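PDB 7JLZ: 16S rRNA methylase from Uncultured bacterium, which probably methylates N1 of adenine A1408 in the 16S rRNA of the 30S ribosomal subunit, using S-adenosylmethionine and conferring aminoglycoside resistance. Local coordinates for residues K7-V12 / P56-L61; L31-G34 / Y38-K41; R66-Q69 / N75-Y78. All coordinates share one frame; numbering follows the deposited sequence.

In the fold
From the N terminus, the hairpin of strands 2-5 and 8-11 comes first, and interaction 1 ties its second strand to the start of helix 58-70, closing a long loop. Nested inside that loop is interaction 2, a short turn from the end of strand 26-31 into helix 37-45. Interaction 3 follows interaction 1 in series and closes the short connection from the end of helix 58-70 to strand 76-80, outermost in the seven-stranded sheet and bonded to strand 2-5 of the hairpin. The three meet in space: Gln60 reaches Gly34, Leu61 packs on Tyr78, and Tyr40 packs on Ser68 and Tyr78. Interactions 1 and 3 also share one sulfate, between Lys7 and Arg66.

Interaction 1. Residues K7-V12 / P56-L61. With SO4 (sulfate ion), chain B.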
loop_
_atom_site.group_PDB
_atom_site.type_symbol
_atom_site.label_atom_id
_atom_site.label_comp_id
_atom_site.label_asym_id
_atom_site.label_seq_id
_atom_site.Cartn_x
_atom_site.Cartn_y
_atom_site.Cartn_z
ATOM N N LYS A 7 18.592 -10.897 -4.634
ATOM C CA LYS A 7 18.266 -11.806 -5.722
ATOM C C LYS A 7 17.700 -13.130 -5.233
ATOM O O LYS A 7 17.545 -14.056 -6.037
ATOM C CB LYS A 7 19.503 -12.055 -6.589
ATOM C CG LYS A 7 19.917 -10.833 -7.391
ATOM C CD LYS A 7 20.903 -11.187 -8.494
ATOM C CE LYS A 7 21.294 -9.949 -9.285
ATOM N NZ LYS A 7 22.096 -10.296 -10.491
ATOM N N SER A 8 17.367 -13.245 -3.950
ATOM C CA SER A 8 16.912 -14.513 -3.404
ATOM C C SER A 8 15.550 -14.372 -2.745
ATOM O O SER A 8 15.160 -13.294 -2.279
ATOM C CB SER A 8 17.917 -15.075 -2.386
ATOM O OG SER A 8 17.588 -14.659 -1.073
ATOM N N ILE A 9 14.822 -15.483 -2.729
ATOM C CA ILE A 9 13.577 -15.556 -1.977
ATOM C C ILE A 9 13.653 -16.748 -1.043
ATOM O O ILE A 9 14.280 -17.769 -1.337
ATOM C CB ILE A 9 12.305 -15.648 -2.851
ATOM C CG1 ILE A 9 12.289 -16.936 -3.669
ATOM C CG2 ILE A 9 12.161 -14.409 -3.748
ATOM C CD1 ILE A 9 10.968 -17.184 -4.360
ATOM N N LYS A 10 13.031 -16.589 0.121
ATOM C CA LYS A 10 13.057 -17.633 1.138
ATOM C C LYS A 10 11.677 -17.767 1.742
ATOM O O LYS A 10 10.980 -16.769 1.951
ATOM C CB LYS A 10 14.067 -17.350 2.252
ATOM C CG LYS A 10 15.495 -17.174 1.771
ATOM C CD LYS A 10 16.481 -17.254 2.920
ATOM C CE LYS A 10 17.739 -16.449 2.624
ATOM N NZ LYS A 10 18.703 -16.472 3.763
ATOM N N GLU A 11 11.297 -19.005 2.026
ATOM C CA GLU A 11 10.004 -19.265 2.630
ATOM C C GLU A 11 10.029 -18.918 4.112
ATOM O O GLU A 11 10.956 -19.290 4.838
ATOM C CB GLU A 11 9.606 -20.718 2.454
ATOM C CG GLU A 11 8.299 -21.012 3.146
ATOM C CD GLU A 11 7.837 -22.402 2.894
ATOM O OE1 GLU A 11 6.802 -22.554 2.211
ATOM O OE2 GLU A 11 8.522 -23.338 3.367
ATOM N N VAL A 12 8.997 -18.209 4.554
ATOM C CA VAL A 12 8.743 -17.956 5.963
ATOM C C VAL A 12 7.314 -18.395 6.220
ATOM O O VAL A 12 6.398 -17.931 5.539
ATOM C CB VAL A 12 8.930 -16.472 6.315
ATOM C CG1 VAL A 12 8.600 -16.219 7.764
ATOM C CG2 VAL A 12 10.368 -16.022 5.999
ATOM N N PRO A 56 4.439 -8.446 -7.021
ATOM C CA PRO A 56 4.431 -9.760 -7.691
ATOM C C PRO A 56 5.724 -10.171 -8.363
ATOM O O PRO A 56 5.921 -11.369 -8.609
ATOM C CB PRO A 56 3.324 -9.613 -8.736
ATOM C CG PRO A 56 3.281 -8.118 -9.017
ATOM C CD PRO A 56 3.568 -7.465 -7.697
ATOM N N ILE A 57 6.590 -9.238 -8.748
ATOM C CA ILE A 57 7.766 -9.566 -9.547
ATOM C C ILE A 57 8.986 -9.438 -8.649
ATOM O O ILE A 57 9.189 -8.394 -8.023
ATOM C CB ILE A 57 7.859 -8.663 -10.789
ATOM C CG1 ILE A 57 6.661 -8.918 -11.707
ATOM C CG2 ILE A 57 9.187 -8.874 -11.544
ATOM C CD1 ILE A 57 6.468 -7.888 -12.792
ATOM N N GLN A 58 9.799 -10.503 -8.569
ATOM C CA GLN A 58 10.885 -10.502 -7.593
ATOM C C GLN A 58 11.846 -9.339 -7.831
ATOM O O GLN A 58 12.309 -8.698 -6.876
ATOM C CB GLN A 58 11.645 -11.820 -7.639
ATOM C CG GLN A 58 12.835 -11.835 -6.709
ATOM C CD GLN A 58 13.780 -12.981 -7.008
ATOM O OE1 GLN A 58 13.629 -13.681 -8.011
ATOM N NE2 GLN A 58 14.760 -13.180 -6.138
ATOM N N LYS A 59 12.129 -9.034 -9.096
ATOM C CA LYS A 59 13.082 -7.967 -9.404
ATOM C C LYS A 59 12.618 -6.609 -8.883
ATOM O O LYS A 59 13.459 -5.718 -8.674
ATOM C CB LYS A 59 13.334 -7.903 -10.917
ATOM C CG LYS A 59 14.310 -8.948 -11.430
ATOM C CD LYS A 59 14.539 -8.815 -12.939
ATOM C CE LYS A 59 15.704 -9.684 -13.407
ATOM N NZ LYS A 59 16.008 -9.466 -14.840
ATOM N N GLN A 60 11.308 -6.417 -8.684
ATOM C CA GLN A 60 10.811 -5.150 -8.150
ATOM C C GLN A 60 11.432 -4.824 -6.807
ATOM O O GLN A 60 11.683 -3.655 -6.499
ATOM C CB GLN A 60 9.299 -5.189 -7.945
ATOM C CG GLN A 60 8.489 -5.124 -9.177
ATOM C CD GLN A 60 7.030 -5.124 -8.849
ATOM O OE1 GLN A 60 6.338 -6.114 -9.091
ATOM N NE2 GLN A 60 6.542 -4.017 -8.297
ATOM N N LEU A 61 11.596 -5.835 -5.952
ATOM C CA LEU A 61 11.955 -5.609 -4.565
ATOM C C LEU A 61 13.409 -5.943 -4.279
ATOM O O LEU A 61 13.833 -5.850 -3.125
ATOM C CB LEU A 61 11.033 -6.412 -3.641
ATOM C CG LEU A 61 9.562 -6.062 -3.835
ATOM C CD1 LEU A 61 8.717 -6.906 -2.885
ATOM C CD2 LEU A 61 9.315 -4.590 -3.611
HETATM S S SO4 B . 22.334 -10.360 -3.702
HETATM O O1 SO4 B . 22.148 -9.654 -4.939
HETATM O O2 SO4 B . 22.660 -9.425 -2.659
HETATM O O3 SO4 B . 23.406 -11.308 -3.847
HETATM O O4 SO4 B . 21.122 -11.055 -3.360
#
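With chi1 at 176°, Gln58 swings CG to the far side from its backbone N and stays extended beyond it, which carries the carboxamide from the first turn of helix 58-70 across to Lys7 and Ile9 on the N-terminal hairpin. On the facing strand, Ile9 turns CG2 anti to its own carbonyl carbon, and this methyl, in the conformer described, becomes the apolar half of the contact. The two side chains cross obliquely: CG2 of Ile9 lies 3.7 Å from NE2 of Gln58 and 4.0 Å from its CG, so the methyl lies against both the amide and the last methylene of its stem. NE2 of Gln58 also comes to 2.9 Å from the carbonyl O of Lys7. The same nitrogen lies 3.4 Å from Ser8 N, where two donors sit side by side and make no bond.

The backbone N of Lys7 binds an anion, donating to sulfate O4 over 2.8 Å in a nearly straight bond (166°), while CG of Lys7 rests 3.5 Å from sulfate O1. Arg66, farther along helix 58-70, binds the same ion. Within the helix start, OE1 of Gln60 accepts the N-H of Ile57 at 3.2 Å, and NE2 of Gln60 reaches Gly34 and Glu55.

The contact is thus small and at the surface: Gln58 alone bridges the gap, its amide nitrogen lying by the Lys7 carbonyl and its stem by the Ile9 methyl. Beside it, a main-chain N-H and the Arg66 guanidinium together offer a surface spot suited to an anion, filled here by a sulfate that probably comes from the crystallisation liquor.

Interaction 2. Residues L31-G34 / Y38-K41; sequences LGTG and YVYK
The ring of Tyr38 is approached obliquely by CG2 of Thr33, while Pro187 and Ile188 from a distant loop and Glu28 and Asp30 from strand 26-31 also touch this side chain. The setting is the glycine-rich turn between strand 26-31 and helix 37-45 of a Rossmann-like methyltransferase fold; in related class I enzymes this turn binds S-adenosylmethionine, and residues 31-34 probably do likewise.

Aliphatic groups make the contact. The Thr33 methyl CG2 sits 3.7 Å from CB of Tyr38, with Thr33 CB 4.1 Å from the same atom, and the two side chains run at about a right angle to each other. Tyr38 sets CG opposite its backbone N (chi1 -171°), so although CB faces the turn, the phenol leads away from it. CG2 of Thr33 also comes to 4.5 Å from CG2 of Val39, a looser touch that extends the buried patch to the next residue of the helix.

OG1 of Thr33 makes a weak hydrogen bond with Gly36 N within the turn. Glu55 takes the N-H of Gly32, and more weakly that of Thr33. Gly32 and Gly34 have backbone angles at which a side chain would jam against the preceding carbonyl.

A water spans the gap between the backbones, donating to Thr33 O at 2.8 Å and accepting from Tyr38 N at 3.0 Å.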
loop_
_atom_site.group_PDB
_atom_site.type_symbol
_atom_site.label_atom_id
_atom_site.label_comp_id
_atom_site.label_asym_id
_atom_site.label_seq_id
_atom_site.Cartn_x
_atom_site.Cartn_y
_atom_site.Cartn_z
ATOM N N LEU A 31 1.193 -1.547 -0.422
ATOM C CA LEU A 31 0.968 -2.096 -1.749
ATOM C C LEU A 31 1.165 -1.010 -2.785
ATOM O O LEU A 31 0.799 0.145 -2.549
ATOM C CB LEU A 31 -0.453 -2.646 -1.893
ATOM C CG LEU A 31 -0.941 -3.557 -0.780
ATOM C CD1 LEU A 31 -2.354 -4.017 -1.101
ATOM C CD2 LEU A 31 0.022 -4.728 -0.666
ATOM N N GLY A 32 1.717 -1.383 -3.934
ATOM C CA GLY A 32 1.870 -0.427 -5.015
ATOM C C GLY A 32 3.081 0.473 -4.911
ATOM O O GLY A 32 3.087 1.557 -5.511
ATOM N N THR A 33 4.099 0.077 -4.160
ATOM C CA THR A 33 5.250 0.958 -3.964
ATOM C C THR A 33 6.235 0.923 -5.124
ATOM O O THR A 33 7.217 1.675 -5.092
ATOM C CB THR A 33 5.980 0.613 -2.656
ATOM O OG1 THR A 33 6.567 -0.684 -2.763
ATOM C CG2 THR A 33 5.012 0.618 -1.465
ATOM N N GLY A 34 6.002 0.108 -6.155
ATOM C CA GLY A 34 6.929 0.105 -7.280
ATOM C C GLY A 34 8.155 -0.740 -6.993
ATOM O O GLY A 34 8.255 -1.882 -7.451
ATOM N N TYR A 38 9.166 3.118 -0.540
ATOM C CA TYR A 38 8.289 3.601 0.523
ATOM C C TYR A 38 8.472 2.796 1.800
ATOM O O TYR A 38 8.477 3.353 2.908
ATOM C CB TYR A 38 6.843 3.521 0.042
ATOM C CG TYR A 38 5.796 4.176 0.930
ATOM C CD1 TYR A 38 5.562 5.539 0.846
ATOM C CD2 TYR A 38 5.018 3.430 1.803
ATOM C CE1 TYR A 38 4.614 6.153 1.609
ATOM C CE2 TYR A 38 4.048 4.041 2.587
ATOM C CZ TYR A 38 3.855 5.407 2.482
ATOM O OH TYR A 38 2.905 6.038 3.244
ATOM N N VAL A 39 8.636 1.483 1.655
ATOM C CA VAL A 39 8.820 0.614 2.817
ATOM C C VAL A 39 10.117 0.964 3.533
ATOM O O VAL A 39 10.145 1.171 4.753
ATOM C CB VAL A 39 8.806 -0.856 2.372
ATOM C CG1 VAL A 39 9.175 -1.768 3.556
ATOM C CG2 VAL A 39 7.420 -1.214 1.806
ATOM N N TYR A 40 11.209 1.056 2.770
ATOM C CA TYR A 40 12.519 1.384 3.327
ATOM C C TYR A 40 12.518 2.753 4.002
ATOM O O TYR A 40 12.989 2.905 5.134
ATOM C CB TYR A 40 13.548 1.336 2.196
ATOM C CG TYR A 40 14.901 1.963 2.473
ATOM C CD1 TYR A 40 15.925 1.232 3.060
ATOM C CD2 TYR A 40 15.177 3.269 2.075
ATOM C CE1 TYR A 40 17.179 1.810 3.282
ATOM C CE2 TYR A 40 16.419 3.840 2.287
ATOM C CZ TYR A 40 17.413 3.105 2.890
ATOM O OH TYR A 40 18.651 3.673 3.101
ATOM N N LYS A 41 12.016 3.770 3.304
ATOM C CA LYS A 41 12.048 5.116 3.852
ATOM C C LYS A 41 11.230 5.206 5.132
ATOM O O LYS A 41 11.669 5.803 6.120
ATOM C CB LYS A 41 11.546 6.105 2.804
ATOM C CG LYS A 41 12.468 6.222 1.596
ATOM C CD LYS A 41 13.743 7.003 1.930
ATOM C CE LYS A 41 14.599 7.278 0.690
ATOM N NZ LYS A 41 15.777 8.164 0.994
HETATM O O HOH W 1 7.892 3.552 -3.187
#

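Interaction 3. Residues R66-Q69 / N75-Y78. With SO4 (sulfate ion), chain B.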
loop_
_atom_site.group_PDB
_atom_site.type_symbol
_atom_site.label_atom_id
_atom_site.label_comp_id
_atom_site.label_asym_id
_atom_site.label_seq_id
_atom_site.Cartn_x
_atom_site.Cartn_y
_atom_site.Cartn_z
ATOM N N ARG A 66 17.645 -5.591 -0.476
ATOM C CA ARG A 66 19.076 -5.731 -0.221
ATOM C C ARG A 66 19.593 -4.553 0.599
ATOM O O ARG A 66 20.349 -4.744 1.558
ATOM C CB ARG A 66 19.831 -5.858 -1.544
ATOM C CG ARG A 66 21.333 -5.981 -1.388
ATOM C CD ARG A 66 22.058 -5.763 -2.714
ATOM N NE ARG A 66 21.670 -6.741 -3.729
ATOM C CZ ARG A 66 21.027 -6.443 -4.854
ATOM N NH1 ARG A 66 20.691 -5.186 -5.130
ATOM N NH2 ARG A 66 20.736 -7.409 -5.718
ATOM N N LYS A 67 19.194 -3.329 0.236
ATOM C CA LYS A 67 19.569 -2.155 1.025
ATOM C C LYS A 67 19.127 -2.303 2.472
ATOM O O LYS A 67 19.888 -2.012 3.401
ATOM C CB LYS A 67 18.953 -0.885 0.435
ATOM C CG LYS A 67 19.765 -0.211 -0.636
ATOM C CD LYS A 67 19.097 1.080 -1.109
ATOM C CE LYS A 67 19.067 2.139 -0.020
ATOM N NZ LYS A 67 20.377 2.833 0.172
ATOM N N SER A 68 17.876 -2.722 2.679
ATOM C CA SER A 68 17.342 -2.855 4.029
ATOM C C SER A 68 18.139 -3.870 4.836
ATOM O O SER A 68 18.415 -3.658 6.021
ATOM C CB SER A 68 15.866 -3.258 3.964
ATOM O OG SER A 68 15.134 -2.305 3.219
ATOM N N GLN A 69 18.515 -4.984 4.209
ATOM C CA GLN A 69 19.255 -6.007 4.933
ATOM C C GLN A 69 20.669 -5.536 5.235
ATOM O O GLN A 69 21.167 -5.718 6.351
ATOM C CB GLN A 69 19.273 -7.304 4.133
ATOM C CG GLN A 69 19.966 -8.442 4.841
ATOM C CD GLN A 69 20.919 -9.180 3.930
ATOM O OE1 GLN A 69 21.861 -8.592 3.396
ATOM N NE2 GLN A 69 20.675 -10.472 3.737
ATOM N N ASN A 75 12.978 -3.617 10.417
ATOM C CA ASN A 75 11.531 -3.459 10.405
ATOM C C ASN A 75 10.986 -3.211 9.005
ATOM O O ASN A 75 9.868 -2.696 8.863
ATOM C CB ASN A 75 11.110 -2.334 11.353
ATOM C CG ASN A 75 11.724 -0.991 10.988
ATOM O OD1 ASN A 75 12.863 -0.911 10.514
ATOM N ND2 ASN A 75 10.968 0.075 11.216
ATOM N N ALA A 76 11.753 -3.562 7.975
ATOM C CA ALA A 76 11.294 -3.539 6.591
ATOM C C ALA A 76 11.388 -4.958 6.048
ATOM O O ALA A 76 12.456 -5.571 6.103
ATOM C CB ALA A 76 12.129 -2.571 5.746
ATOM N N ILE A 77 10.272 -5.485 5.551
ATOM C CA ILE A 77 10.257 -6.810 4.952
ATOM C C ILE A 77 9.503 -6.739 3.630
ATOM O O ILE A 77 8.584 -5.929 3.458
ATOM C CB ILE A 77 9.646 -7.853 5.915
ATOM C CG1 ILE A 77 9.859 -9.270 5.390
ATOM C CG2 ILE A 77 8.183 -7.578 6.155
ATOM C CD1 ILE A 77 9.237 -10.322 6.267
ATOM N N TYR A 78 9.927 -7.579 2.678
ATOM C CA TYR A 78 9.456 -7.530 1.300
ATOM C C TYR A 78 9.017 -8.915 0.857
ATOM O O TYR A 78 9.788 -9.871 0.965
ATOM C CB TYR A 78 10.563 -7.002 0.368
ATOM C CG TYR A 78 11.082 -5.648 0.803
ATOM C CD1 TYR A 78 12.072 -5.535 1.787
ATOM C CD2 TYR A 78 10.577 -4.481 0.242
ATOM C CE1 TYR A 78 12.531 -4.297 2.204
ATOM C CE2 TYR A 78 11.047 -3.230 0.642
ATOM C CZ TYR A 78 12.022 -3.150 1.625
ATOM O OH TYR A 78 12.492 -1.921 2.037
HETATM S S SO4 B . 22.334 -10.360 -3.702
HETATM O O1 SO4 B . 22.148 -9.654 -4.939
HETATM O O2 SO4 B . 22.660 -9.425 -2.659
HETATM O O3 SO4 B . 23.406 -11.308 -3.847
HETATM O O4 SO4 B . 21.122 -11.055 -3.360
#
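Hydrogen bonding joins Tyr78 to Ser68 in the second half of a beta-alpha-beta crossover, where helix 58-70 packs on strand 76-80 of the Rossmann-like sheet. Tyr78 OH donates to Ser68 OG across 2.9 Å, and the serine oxygen lies at the edge of the ring, near its plane. Ser68 places OG beside its own backbone N (chi1 -57°), where it is also hydrogen-bonded to the carbonyl of Tyr64 one turn back in the helix. Two partners therefore grip this buried hydroxyl, and the two bonds link the strand's phenol to the helix backbone through the serine.

Van der Waals contact fills in around that bond. CB of Ser68 lies 3.9 Å from CE1 of Tyr78, and CB of Ala76 lies 3.9 Å from Ser68 OG. Tyr40 of helix 37-45 packs on both Ser68 and Tyr78, while Leu61 and Tyr64 touch the tyrosine from within helix 58-70.

Charged groups gather at Arg66, whose side chain points away from the strand. It bends at chi3 (-61°) and presents the edge of its guanidinium to the sulfate shared with 7-12. Glu62 forms a salt bridge with Arg66 NH2 and may hold the group in place. NE of Arg66 makes a hydrogen bond to sulfate O2 at 3.1 Å. A second, from Arg66 NE to sulfate O1 at 3.2 Å, is less straight (135°). NH2 of Arg66 donates to that same sulfate O1 at 2.8 Å.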